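Local coordinates for protein putative NAD dependent dehydrogenase (Micromonospora echinospora, PDB 6NOR) that binds NAD and probably acts as an NAD-dependent oxidoreductase of the GFO/IDH/MocA family in the biosynthesis of the antibiotic gentamicin, at residues W183-A188 against Q224-G229; T85-V90 against A323-R328; R207-K212 against V263-T268. All blocks are in the same frame, centred on the assembly; numbering follows the deposited sequence.

Interaction 1 of 3, residues W183-A188 against Q224-G229. With NAD (nicotinamide-adenine-dinucleotide), chain G.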
loop_
_atom_site.group_PDB
_atom_site.type_symbol
_atom_site.label_atom_id
_atom_site.label_comp_id
_atom_site.label_asym_id
_atom_site.label_seq_id
_atom_site.Cartn_x
_atom_site.Cartn_y
_atom_site.Cartn_z
ATOM N N TRP A 183 22.914 5.784 27.985
ATOM C CA TRP A 183 23.161 7.212 28.158
ATOM C C TRP A 183 22.045 8.055 27.545
ATOM O O TRP A 183 21.828 9.179 27.954
ATOM C CB TRP A 183 24.525 7.616 27.564
ATOM C CG TRP A 183 24.637 7.502 26.064
ATOM C CD1 TRP A 183 25.226 6.481 25.359
ATOM C CD2 TRP A 183 24.149 8.435 25.081
ATOM N NE1 TRP A 183 25.139 6.725 24.012
ATOM C CE2 TRP A 183 24.480 7.914 23.815
ATOM C CE3 TRP A 183 23.472 9.655 25.154
ATOM C CZ2 TRP A 183 24.163 8.578 22.633
ATOM C CZ3 TRP A 183 23.147 10.310 23.991
ATOM C CH2 TRP A 183 23.481 9.767 22.736
ATOM N N PHE A 184 21.353 7.503 26.558
ATOM C CA PHE A 184 20.247 8.200 25.908
ATOM C C PHE A 184 19.145 8.615 26.878
ATOM O O PHE A 184 18.422 9.544 26.595
ATOM C CB PHE A 184 19.604 7.337 24.830
ATOM C CG PHE A 184 20.371 7.269 23.534
ATOM C CD1 PHE A 184 21.365 6.327 23.352
ATOM C CD2 PHE A 184 20.032 8.085 22.475
ATOM C CE1 PHE A 184 22.028 6.217 22.164
ATOM C CE2 PHE A 184 20.700 7.983 21.264
ATOM C CZ PHE A 184 21.703 7.046 21.113
ATOM N N ARG A 185 18.999 7.925 28.008
ATOM C CA ARG A 185 17.840 8.178 28.862
ATOM C C ARG A 185 18.108 9.107 30.066
ATOM O O ARG A 185 17.242 9.272 30.913
ATOM C CB ARG A 185 17.250 6.851 29.331
ATOM C CG ARG A 185 16.714 6.036 28.159
ATOM C CD ARG A 185 15.892 4.829 28.576
ATOM N NE ARG A 185 15.100 4.306 27.454
ATOM C CZ ARG A 185 13.845 4.667 27.188
ATOM N NH1 ARG A 185 13.214 5.555 27.948
ATOM N NH2 ARG A 185 13.216 4.142 26.156
ATOM N N SER A 186 19.277 9.750 30.104
ATOM C CA SER A 186 19.568 10.745 31.137
ATOM C C SER A 186 19.814 12.123 30.549
ATOM O O SER A 186 20.577 12.249 29.610
ATOM C CB SER A 186 20.782 10.333 31.958
ATOM O OG SER A 186 20.473 9.212 32.768
ATOM N N LYS A 187 19.164 13.145 31.107
ATOM C CA LYS A 187 19.373 14.534 30.705
ATOM C C LYS A 187 20.837 14.921 30.743
ATOM O O LYS A 187 21.340 15.550 29.831
ATOM C CB LYS A 187 18.608 15.504 31.600
ATOM C CG LYS A 187 17.158 15.694 31.275
ATOM C CD LYS A 187 16.484 16.425 32.432
ATOM C CE LYS A 187 15.008 16.663 32.194
ATOM N NZ LYS A 187 14.385 17.328 33.364
ATOM N N ALA A 188 21.508 14.532 31.816
ATOM C CA ALA A 188 22.902 14.888 32.009
ATOM C C ALA A 188 23.745 14.474 30.804
ATOM O O ALA A 188 24.617 15.215 30.372
ATOM C CB ALA A 188 23.450 14.247 33.293
ATOM N N GLN A 224 6.729 11.091 29.579
ATOM C CA GLN A 224 7.641 10.012 29.871
ATOM C C GLN A 224 6.836 8.764 30.214
ATOM O O GLN A 224 6.017 8.768 31.119
ATOM C CB GLN A 224 8.585 10.397 31.008
ATOM C CG GLN A 224 9.622 9.326 31.323
ATOM C CD GLN A 224 10.620 9.777 32.372
ATOM O OE1 GLN A 224 10.651 10.946 32.755
ATOM N NE2 GLN A 224 11.429 8.848 32.849
ATOM N N LEU A 225 7.046 7.709 29.446
ATOM C CA LEU A 225 6.381 6.436 29.658
ATOM C C LEU A 225 7.230 5.522 30.505
ATOM O O LEU A 225 6.775 4.972 31.498
ATOM C CB LEU A 225 6.093 5.772 28.316
ATOM C CG LEU A 225 4.915 6.378 27.575
ATOM C CD1 LEU A 225 5.110 6.229 26.099
ATOM C CD2 LEU A 225 3.657 5.659 28.034
ATOM N N SER A 226 8.480 5.361 30.088
ATOM C CA SER A 226 9.430 4.488 30.756
ATOM C C SER A 226 9.793 4.976 32.161
ATOM O O SER A 226 9.945 6.171 32.392
ATOM C CB SER A 226 10.682 4.374 29.892
ATOM O OG SER A 226 11.813 3.936 30.627
ATOM N N ALA A 227 9.950 4.044 33.092
ATOM C CA ALA A 227 10.374 4.393 34.447
ATOM C C ALA A 227 11.861 4.767 34.479
ATOM O O ALA A 227 12.275 5.687 35.183
ATOM C CB ALA A 227 10.095 3.246 35.402
ATOM N N ALA A 228 12.653 4.041 33.706
ATOM C CA ALA A 228 14.074 4.311 33.604
ATOM C C ALA A 228 14.326 5.696 33.025
ATOM O O ALA A 228 13.679 6.092 32.069
ATOM C CB ALA A 228 14.744 3.260 32.762
ATOM N N GLY A 229 15.255 6.427 33.635
ATOM C CA GLY A 229 15.700 7.706 33.131
ATOM C C GLY A 229 14.818 8.859 33.531
ATOM O O GLY A 229 13.845 8.690 34.256
HETATM P PA NAD G . 26.746 4.384 21.443
HETATM O O1A NAD G . 26.394 4.270 22.946
HETATM O O2A NAD G . 26.449 3.156 20.668
HETATM O O5B NAD G . 28.275 4.704 21.297
HETATM C C5B NAD G . 28.826 5.760 22.064
HETATM C C4B NAD G . 30.359 5.518 22.068
HETATM O O4B NAD G . 30.997 6.569 22.495
HETATM C C3B NAD G . 30.677 4.412 23.049
HETATM O O3B NAD G . 31.520 3.532 22.436
HETATM C C2B NAD G . 31.388 5.137 24.225
HETATM O O2B NAD G . 32.355 4.207 24.834
HETATM C C1B NAD G . 32.005 6.071 23.621
HETATM N N9A NAD G . 32.273 7.228 24.454
HETATM C C8A NAD G . 31.562 7.749 25.474
HETATM N N7A NAD G . 32.206 8.863 25.899
HETATM C C5A NAD G . 33.300 9.024 25.153
HETATM C C6A NAD G . 34.292 9.959 25.168
HETATM N N6A NAD G . 34.406 11.041 26.011
HETATM N N1A NAD G . 35.282 9.896 24.289
HETATM C C2A NAD G . 35.329 8.886 23.385
HETATM N N3A NAD G . 34.348 7.951 23.378
HETATM C C4A NAD G . 33.337 8.020 24.250
HETATM O O3 NAD G . 25.952 5.595 20.884
HETATM P PN NAD G . 25.605 5.922 19.364
HETATM O O1N NAD G . 26.685 5.573 18.394
HETATM O O2N NAD G . 24.295 5.250 18.987
HETATM O O5D NAD G . 25.397 7.484 19.315
HETATM C C5D NAD G . 26.505 8.363 19.276
HETATM C C4D NAD G . 26.072 9.692 18.625
HETATM O O4D NAD G . 25.580 9.525 17.430
HETATM C C3D NAD G . 24.923 10.347 19.448
HETATM O O3D NAD G . 25.122 11.643 19.490
HETATM C C2D NAD G . 23.645 9.963 18.670
HETATM O O2D NAD G . 22.581 10.971 18.937
HETATM C C1D NAD G . 24.033 9.973 17.426
HETATM N N1N NAD G . 23.275 9.076 16.605
HETATM C C2N NAD G . 22.920 9.489 15.326
HETATM C C3N NAD G . 22.182 8.658 14.481
HETATM C C7N NAD G . 21.811 9.200 13.091
HETATM O O7N NAD G . 21.117 8.576 12.376
HETATM N N7N NAD G . 22.290 10.479 12.692
HETATM C C4N NAD G . 21.771 7.409 14.889
HETATM C C5N NAD G . 22.132 6.983 16.167
HETATM C C6N NAD G . 22.886 7.827 17.027
#
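Arg185 meets Ser226 and Gly229 where a 3-10 turn carrying part of the NAD pocket leans on the loop of a beta-hairpin, between antiparallel strands 215-223 and 234-241 of the GFO/IDH/MocA C-terminal domain. Gln224 gathers this loop: its NE2 donates to Ser226 O (3.1 Å) and Gly229 O (2.8 Å), the latter from well above the carbonyl plane. Ser226 turns its OG to Ala228 O, in the carbonyl plane and on a lone pair, and presents its CB to Arg185 NH1 at 3.4 Å. The guanidinium is not bonded to that serine; NH1 forms a salt bridge with Asp233, which also accepts the amides of Leu225 and Ser226. At Gly229, CA lies 3.1 Å from Arg185 O, and a CB there would run into that oxygen. Beyond the turn, Trp183 reaches NAD with its indole edge, NE1 giving its N-H to NAD O1A at 3.0 Å and, weakly, to the bridging O3. Replacing Trp183 by an alanine is likely to leave that side of the NAD diphosphate without its indole donor and to open a gap beside Phe184. The phenylalanine's CD1 sits 3.5 Å above the indole plane of Trp183, displaced toward the ring's rim.

Interaction 2 of 3, residues T85-V90 against A323-R328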
loop_
_atom_site.group_PDB
_atom_site.type_symbol
_atom_site.label_atom_id
_atom_site.label_comp_id
_atom_site.label_asym_id
_atom_site.label_seq_id
_atom_site.Cartn_x
_atom_site.Cartn_y
_atom_site.Cartn_z
ATOM N N THR A 85 48.655 13.879 10.309
ATOM C CA THR A 85 47.979 13.441 9.094
ATOM C C THR A 85 46.453 13.511 9.253
ATOM O O THR A 85 45.716 13.597 8.277
ATOM C CB THR A 85 48.389 12.020 8.708
ATOM O OG1 THR A 85 49.797 11.866 8.902
ATOM C CG2 THR A 85 48.059 11.747 7.250
ATOM N N VAL A 86 45.993 13.496 10.493
ATOM C CA VAL A 86 44.586 13.689 10.782
ATOM C C VAL A 86 44.141 15.124 10.478
ATOM O O VAL A 86 44.672 16.082 11.026
ATOM C CB VAL A 86 44.280 13.356 12.229
ATOM C CG1 VAL A 86 42.813 13.591 12.510
ATOM C CG2 VAL A 86 44.643 11.916 12.514
ATOM N N ARG A 87 43.167 15.261 9.585
ATOM C CA ARG A 87 42.668 16.574 9.197
ATOM C C ARG A 87 41.156 16.653 9.386
ATOM O O ARG A 87 40.543 17.713 9.233
ATOM C CB ARG A 87 43.035 16.871 7.745
ATOM C CG ARG A 87 44.484 17.342 7.544
ATOM C CD ARG A 87 44.799 17.435 6.057
ATOM N NE ARG A 87 43.932 18.383 5.358
ATOM C CZ ARG A 87 43.595 18.280 4.075
ATOM N NH1 ARG A 87 44.046 17.260 3.349
ATOM N NH2 ARG A 87 42.795 19.187 3.521
ATOM N N PHE A 88 40.560 15.519 9.719
ATOM C CA PHE A 88 39.128 15.410 9.754
ATOM C C PHE A 88 38.719 14.456 10.861
ATOM O O PHE A 88 39.177 13.326 10.924
ATOM C CB PHE A 88 38.611 14.949 8.393
ATOM C CG PHE A 88 37.133 14.668 8.350
ATOM C CD1 PHE A 88 36.219 15.623 8.741
ATOM C CD2 PHE A 88 36.665 13.443 7.909
ATOM C CE1 PHE A 88 34.858 15.367 8.696
ATOM C CE2 PHE A 88 35.301 13.172 7.853
ATOM C CZ PHE A 88 34.394 14.142 8.247
ATOM N N VAL A 89 37.866 14.935 11.749
ATOM C CA VAL A 89 37.454 14.155 12.895
ATOM C C VAL A 89 35.935 14.007 12.923
ATOM O O VAL A 89 35.206 14.978 12.764
ATOM C CB VAL A 89 37.928 14.803 14.207
ATOM C CG1 VAL A 89 37.556 13.929 15.394
ATOM C CG2 VAL A 89 39.430 15.064 14.156
ATOM N N VAL A 90 35.482 12.772 13.090
ATOM C CA VAL A 90 34.084 12.442 13.272
ATOM C C VAL A 90 33.808 12.220 14.755
ATOM O O VAL A 90 34.458 11.392 15.400
ATOM C CB VAL A 90 33.685 11.174 12.483
ATOM C CG1 VAL A 90 32.226 10.801 12.776
ATOM C CG2 VAL A 90 33.847 11.406 11.017
ATOM N N ALA A 323 33.705 18.939 0.970
ATOM C CA ALA A 323 33.862 20.277 1.526
ATOM C C ALA A 323 35.274 20.486 2.068
ATOM O O ALA A 323 35.874 21.517 1.847
ATOM C CB ALA A 323 32.836 20.539 2.625
ATOM N N VAL A 324 35.794 19.496 2.775
ATOM C CA VAL A 324 37.138 19.584 3.327
ATOM C C VAL A 324 38.230 19.564 2.245
ATOM O O VAL A 324 39.110 20.415 2.240
ATOM C CB VAL A 324 37.400 18.441 4.315
ATOM C CG1 VAL A 324 38.879 18.351 4.634
ATOM C CG2 VAL A 324 36.587 18.650 5.569
ATOM N N LEU A 325 38.148 18.608 1.325
ATOM C CA LEU A 325 39.184 18.392 0.319
ATOM C C LEU A 325 39.137 19.350 -0.864
ATOM O O LEU A 325 40.182 19.723 -1.405
ATOM C CB LEU A 325 39.103 16.961 -0.212
ATOM C CG LEU A 325 39.670 15.895 0.721
ATOM C CD1 LEU A 325 39.599 14.531 0.083
ATOM C CD2 LEU A 325 41.098 16.251 1.047
ATOM N N ASP A 326 37.935 19.734 -1.275
ATOM C CA ASP A 326 37.756 20.503 -2.507
ATOM C C ASP A 326 37.062 21.831 -2.263
ATOM O O ASP A 326 36.697 22.518 -3.211
ATOM C CB ASP A 326 36.949 19.706 -3.546
ATOM C CG ASP A 326 37.562 18.348 -3.860
ATOM O OD1 ASP A 326 38.801 18.276 -4.011
ATOM O OD2 ASP A 326 36.802 17.355 -3.962
ATOM N N GLY A 327 36.856 22.185 -1.001
ATOM C CA GLY A 327 36.180 23.430 -0.671
ATOM C C GLY A 327 34.769 23.573 -1.231
ATOM O O GLY A 327 34.227 24.671 -1.298
ATOM N N ARG A 328 34.162 22.462 -1.634
ATOM C CA ARG A 328 32.791 22.491 -2.148
ATOM C C ARG A 328 31.770 22.844 -1.050
ATOM O O ARG A 328 31.548 22.052 -0.142
ATOM C CB ARG A 328 32.449 21.143 -2.773
ATOM C CG ARG A 328 31.101 21.103 -3.429
ATOM C CD ARG A 328 30.560 19.688 -3.443
ATOM N NE ARG A 328 29.114 19.676 -3.613
ATOM C CZ ARG A 328 28.347 18.611 -3.411
ATOM N NH1 ARG A 328 28.898 17.468 -3.030
ATOM N NH2 ARG A 328 27.033 18.693 -3.593
#
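Arg87 and Phe88 reach from a strand to Val324 and Leu325 near the C-terminal end of helix 313-326. The arginine makes its approach with the end of its side chain. NH1 of its guanidinium lies 3.9 Å from Leu325 CD2 and NH2 4.2 Å from Val324 CG1. The two partners are met differently: Arg87 runs alongside Val324, the two pointing oppositely, and lies nearly perpendicular to the side chain of Leu325. A bend at chi3 (60°) in an otherwise extended arm turns the guanidinium across these two residues. Contact with the helix backbone is loose, for Arg87 NH2 stays 4.1 Å from Val324 O. Deeper in, Phe88 offers CD1 of its ring to Val324 CG2 at 4.4 Å, an oblique and relaxed apolar contact. The two methyl groups of Val324 are thus divided, CG1 beside the charged arm and CG2 beside the aromatic ring.

Successive residues of an extended strand would normally point to opposite faces. Arg87, however, has psi near -7°, and both it and Phe88 face the helix. Around this first shell, the ring of Phe88 packs on Leu25 and Val27 of one neighbouring strand, on Leu113 of the other and on Val320 one turn back along the helix. The main chain is fixed between the same strands, through backbone bonds of Arg87 to Gly26 and Asn111, while Asn111 ND2 also binds Arg87 O. Strand 86-91 lies between 25-30 and 111-114, in the 3-2-1-4-5-6 strand order of a classical Rossmann fold, and helix 313-326, far along the chain, packs against one face of this parallel sheet.

Interaction 3 of 3, residues R207-K212 against V263-T268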
loop_
_atom_site.group_PDB
_atom_site.type_symbol
_atom_site.label_atom_id
_atom_site.label_comp_id
_atom_site.label_asym_id
_atom_site.label_seq_id
_atom_site.Cartn_x
_atom_site.Cartn_y
_atom_site.Cartn_z
ATOM N N ARG A 207 11.595 21.917 8.225
ATOM C CA ARG A 207 12.179 23.160 7.697
ATOM C C ARG A 207 12.525 23.036 6.242
ATOM O O ARG A 207 12.144 23.843 5.418
ATOM C CB ARG A 207 13.477 23.518 8.410
ATOM C CG ARG A 207 13.373 24.107 9.741
ATOM C CD ARG A 207 14.778 24.493 10.217
ATOM N NE ARG A 207 15.221 25.801 9.731
ATOM C CZ ARG A 207 16.349 25.997 9.060
ATOM N NH1 ARG A 207 17.133 24.974 8.760
ATOM N NH2 ARG A 207 16.687 27.213 8.674
ATOM N N TRP A 208 13.300 22.004 5.969
ATOM C CA TRP A 208 13.895 21.764 4.674
ATOM C C TRP A 208 12.849 21.533 3.616
ATOM O O TRP A 208 12.916 22.116 2.544
ATOM C CB TRP A 208 14.827 20.572 4.773
ATOM C CG TRP A 208 15.420 20.095 3.495
ATOM C CD1 TRP A 208 16.207 20.810 2.624
ATOM C CD2 TRP A 208 15.341 18.768 2.969
ATOM N NE1 TRP A 208 16.599 20.004 1.586
ATOM C CE2 TRP A 208 16.086 18.746 1.778
ATOM C CE3 TRP A 208 14.703 17.596 3.391
ATOM C CZ2 TRP A 208 16.211 17.599 1.002
ATOM C CZ3 TRP A 208 14.830 16.453 2.616
ATOM C CH2 TRP A 208 15.571 16.466 1.436
ATOM N N MET A 209 11.864 20.702 3.925
ATOM C CA MET A 209 10.812 20.428 2.949
ATOM C C MET A 209 10.106 21.719 2.556
ATOM O O MET A 209 9.642 21.840 1.441
ATOM C CB MET A 209 9.813 19.408 3.491
ATOM C CG MET A 209 10.364 17.987 3.512
ATOM S SD MET A 209 10.753 17.314 1.872
ATOM C CE MET A 209 11.465 15.767 2.360
ATOM N N LEU A 210 10.078 22.703 3.452
ATOM C CA LEU A 210 9.396 23.961 3.145
ATOM C C LEU A 210 10.266 25.028 2.493
ATOM O O LEU A 210 9.770 26.100 2.155
ATOM C CB LEU A 210 8.777 24.554 4.404
ATOM C CG LEU A 210 7.512 23.896 4.933
ATOM C CD1 LEU A 210 6.837 24.823 5.911
ATOM C CD2 LEU A 210 6.591 23.541 3.809
ATOM N N GLY A 211 11.553 24.752 2.335
ATOM C CA GLY A 211 12.470 25.723 1.763
ATOM C C GLY A 211 13.121 26.575 2.832
ATOM O O GLY A 211 13.417 27.742 2.610
ATOM N N LYS A 212 13.339 25.965 3.994
ATOM C CA LYS A 212 13.951 26.597 5.164
ATOM C C LYS A 212 13.480 28.022 5.469
ATOM O O LYS A 212 14.287 28.944 5.491
ATOM C CB LYS A 212 15.469 26.591 5.010
ATOM C CG LYS A 212 16.053 25.210 4.928
ATOM C CD LYS A 212 17.519 25.251 4.567
ATOM C CE LYS A 212 18.109 23.857 4.639
ATOM N NZ LYS A 212 19.567 23.834 4.361
ATOM N N VAL A 263 7.313 11.741 5.666
ATOM C CA VAL A 263 7.254 13.157 5.405
ATOM C C VAL A 263 6.048 13.452 4.537
ATOM O O VAL A 263 5.798 12.761 3.561
ATOM C CB VAL A 263 8.516 13.662 4.692
ATOM C CG1 VAL A 263 8.394 15.144 4.438
ATOM C CG2 VAL A 263 9.760 13.376 5.525
ATOM N N GLU A 264 5.305 14.484 4.900
ATOM C CA GLU A 264 4.105 14.875 4.182
ATOM C C GLU A 264 4.079 16.386 4.023
ATOM O O GLU A 264 4.243 17.120 4.982
ATOM C CB GLU A 264 2.884 14.380 4.941
ATOM C CG GLU A 264 1.542 14.584 4.300
ATOM C CD GLU A 264 0.411 14.108 5.229
ATOM O OE1 GLU A 264 -0.633 13.638 4.726
ATOM O OE2 GLU A 264 0.575 14.193 6.472
ATOM N N VAL A 265 3.915 16.842 2.796
ATOM C CA VAL A 265 3.738 18.254 2.511
ATOM C C VAL A 265 2.440 18.467 1.753
ATOM O O VAL A 265 2.197 17.811 0.741
ATOM C CB VAL A 265 4.907 18.805 1.690
ATOM C CG1 VAL A 265 4.668 20.271 1.335
ATOM C CG2 VAL A 265 6.221 18.644 2.445
ATOM N N ILE A 266 1.600 19.372 2.241
ATOM C CA ILE A 266 0.299 19.632 1.620
ATOM C C ILE A 266 0.084 21.099 1.219
ATOM O O ILE A 266 0.156 22.003 2.048
ATOM C CB ILE A 266 -0.832 19.210 2.558
ATOM C CG1 ILE A 266 -0.553 17.817 3.120
ATOM C CG2 ILE A 266 -2.209 19.229 1.846
ATOM C CD1 ILE A 266 -1.633 17.340 4.069
ATOM N N GLY A 267 -0.191 21.318 -0.060
ATOM C CA GLY A 267 -0.540 22.630 -0.559
ATOM C C GLY A 267 -1.985 22.716 -1.032
ATOM O O GLY A 267 -2.757 21.773 -0.860
ATOM N N THR A 268 -2.360 23.836 -1.646
ATOM C CA THR A 268 -3.746 24.006 -2.071
ATOM C C THR A 268 -4.022 23.306 -3.388
ATOM O O THR A 268 -5.147 22.975 -3.675
ATOM C CB THR A 268 -4.141 25.504 -2.207
ATOM O OG1 THR A 268 -3.152 26.186 -2.981
ATOM C CG2 THR A 268 -4.248 26.161 -0.837
#
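Met209 and Val263 point at each other across the contact, the thioether chain coming from the end of helix 199-209 and the valine from strand 260-267. The meeting point on the strand is a single methyl, Val263 CG1, which touches Met209 CG at 3.6 Å and Met209 CE at 3.8 Å. A bend at chi2 (-64°) makes this double contact possible, because it folds the methionine so that SD and the terminal methyl also pass close to that branch. Val263 supplies the methyl with CG1 anti to its backbone N (chi1 180°). Two residues on, Val265 points to the same side of the strand and places CG2 3.8 Å from Met209 CB. The methionine is therefore held near its root by one valine and along its length by the other, in purely apolar packing.

Just past Met209 the helix closes in a Schellman motif: Gly211 N bonds to Trp208 O at 3.0 Å and Lys212 N to Arg207 O at 2.8 Å, with Gly211 at positive phi. His155 and Phe151 of helix 149-157 flank Met209 and Val263, respectively. Glu264, pointing the other way, forms a salt bridge with Arg175 of the second subunit. The strand thus has a helix-covered face and a face turned to the subunit partner, an arrangement characteristic of the open-faced, mainly antiparallel sheet of the alpha+beta C-terminal domain of this family.

How the interactions relate
The three contacts bury nearly equal areas but differ in depth and chemistry. Interaction 3 is a wholly buried, apolar helix-on-strand contact; interaction 2 also sets helix on strand, but is partly buried, with an exposed arginine at its edge. Interaction 1 lies at the surface: its polar bonds lie within the loop and to Asp233, while the atoms meeting across the contact only touch. Interactions 1 and 3 both fall in the C-terminal domain, their segments alternating along the chain; interaction 3 uses a strand of its mixed beta-sheet, interaction 1 a loop joining two others. Interaction 2 joins the Rossmann fold to a distant helix, closing a loop in which both others are nested. Only interaction 1 touches NAD directly.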